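Side-chain contact in proline dehydrogenase (Bradyrhizobium japonicum USDA 110, PDB 3HAZ), which probably oxidizes proline to glutamate in two steps, using an FAD-dependent proline dehydrogenase and an NAD-dependent aldehyde dehydrogenase joined in one chain: residues 578-581 against 582-586. Sequence-based numbering, arbitrary orientation.
Sequences LEQA and AHLLE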
loop_
_atom_site.group_PDB
_atom_site.type_symbol
_atom_site.label_atom_id
_atom_site.label_comp_id
_atom_site.label_asym_id
_atom_site.label_seq_id
_atom_site.Cartn_x
_atom_site.Cartn_y
_atom_site.Cartn_z
ATOM N N LEU A 578 -9.903 22.208 26.787
ATOM C CA LEU A 578 -11.111 22.428 25.990
ATOM C C LEU A 578 -12.007 21.189 25.985
ATOM O O LEU A 578 -13.223 21.291 26.159
ATOM C CB LEU A 578 -10.754 22.830 24.554
ATOM C CG LEU A 578 -10.756 24.330 24.223
ATOM C CD1 LEU A 578 -9.879 25.103 25.187
ATOM C CD2 LEU A 578 -10.312 24.576 22.784
ATOM N N GLU A 579 -11.403 20.017 25.796
ATOM C CA GLU A 579 -12.166 18.772 25.703
ATOM C C GLU A 579 -12.807 18.380 27.034
ATOM O O GLU A 579 -13.887 17.789 27.060
ATOM C CB GLU A 579 -11.299 17.638 25.147
ATOM C CG GLU A 579 -10.997 17.805 23.667
ATOM C CD GLU A 579 -9.848 16.939 23.170
ATOM O OE1 GLU A 579 -9.063 16.431 24.000
ATOM O OE2 GLU A 579 -9.730 16.774 21.935
ATOM N N GLN A 580 -12.149 18.719 28.136
ATOM C CA GLN A 580 -12.728 18.484 29.455
ATOM C C GLN A 580 -13.881 19.462 29.689
ATOM O O GLN A 580 -14.866 19.132 30.349
ATOM C CB GLN A 580 -11.661 18.597 30.554
ATOM C CG GLN A 580 -12.191 18.529 31.987
ATOM C CD GLN A 580 -12.843 17.197 32.320
ATOM O OE1 GLN A 580 -12.788 16.251 31.537
ATOM N NE2 GLN A 580 -13.462 17.118 33.494
ATOM N N ALA A 581 -13.762 20.661 29.128
ATOM C CA ALA A 581 -14.824 21.658 29.218
ATOM C C ALA A 581 -16.076 21.169 28.490
ATOM O O ALA A 581 -17.191 21.258 29.010
ATOM C CB ALA A 581 -14.356 22.985 28.642
ATOM N N ALA A 582 -15.885 20.648 27.282
ATOM C CA ALA A 582 -16.981 20.032 26.540
ATOM C C ALA A 582 -17.644 18.949 27.382
ATOM O O ALA A 582 -18.869 18.893 27.489
ATOM C CB ALA A 582 -16.477 19.451 25.220
ATOM N N HIS A 583 -16.830 18.094 27.989
ATOM C CA HIS A 583 -17.356 17.036 28.846
ATOM C C HIS A 583 -18.226 17.580 29.987
ATOM O O HIS A 583 -19.299 17.048 30.274
ATOM C CB HIS A 583 -16.217 16.190 29.412
ATOM C CG HIS A 583 -16.653 15.233 30.474
ATOM N ND1 HIS A 583 -17.358 14.082 30.193
ATOM C CD2 HIS A 583 -16.495 15.260 31.818
ATOM C CE1 HIS A 583 -17.612 13.439 31.318
ATOM N NE2 HIS A 583 -17.098 14.132 32.319
ATOM N N LEU A 584 -17.761 18.643 30.633
ATOM C CA LEU A 584 -18.470 19.207 31.780
ATOM C C LEU A 584 -19.771 19.888 31.335
ATOM O O LEU A 584 -20.788 19.823 32.025
ATOM C CB LEU A 584 -17.564 20.177 32.554
ATOM C CG LEU A 584 -16.372 19.545 33.301
ATOM C CD1 LEU A 584 -15.440 20.597 33.901
ATOM C CD2 LEU A 584 -16.833 18.564 34.386
ATOM N N LEU A 585 -19.726 20.527 30.171
ATOM C CA LEU A 585 -20.897 21.181 29.600
ATOM C C LEU A 585 -22.059 20.214 29.404
ATOM O O LEU A 585 -23.175 20.473 29.852
ATOM C CB LEU A 585 -20.534 21.825 28.260
ATOM C CG LEU A 585 -19.773 23.141 28.377
ATOM C CD1 LEU A 585 -19.195 23.558 27.035
ATOM C CD2 LEU A 585 -20.680 24.219 28.939
ATOM N N GLU A 586 -21.793 19.102 28.728
ATOM C CA GLU A 586 -22.841 18.128 28.439
ATOM C C GLU A 586 -23.281 17.441 29.723
ATOM O O GLU A 586 -24.462 17.154 29.924
ATOM C CB GLU A 586 -22.352 17.088 27.431
ATOM C CG GLU A 586 -21.869 17.670 26.120
ATOM C CD GLU A 586 -21.964 16.667 24.989
ATOM O OE1 GLU A 586 -23.056 16.090 24.796
ATOM O OE2 GLU A 586 -20.950 16.457 24.298
#
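L578 accepts the amide of A582 on its carbonyl oxygen (A582 N to L578 O 3.0 Å), the first of four successive i to i+4 bonds that tie 578-581 to 582-586 within the alpha-helix 571-587 of the aldehyde dehydrogenase part of the chain. Its side chain packs on helices 604-629 and 664-675. E579 continues the ladder by receiving H583 N on its O at 3.1 Å, while its carboxylate is salt-bridged to R626 of helix 604-629. Q580 carries the side-chain contact. With CG anti to the backbone N (chi1 173°) and the chain bent at chi2, its amide is brought over the following turn and meets two neighbouring residues there. It runs alongside the H583 side chain, both pointing the same way, with amide and ring planes 32° apart; OE1 approaches the ring obliquely, 3.8 Å from H583 CD2, a van der Waals contact. NE2 meets the branched end of L584, 3.8 Å from L584 CD2, the two side chains crossing at a slant. Q580 O takes L584 N at 2.9 Å and also lies against the isobutyl group, 3.3 Å from L584 CG. A581 turns its methyl to L698, L699 and A702 of helix 689-702, and L585 joins it there on L698, giving the helix a buried apolar side. L585 N reaches A581 O at 2.9 Å, nearly in line with the carbonyl. Because L585 CG stands beside its own backbone N (chi1 -77°), it comes within 3.3 Å of that same oxygen, A581 O.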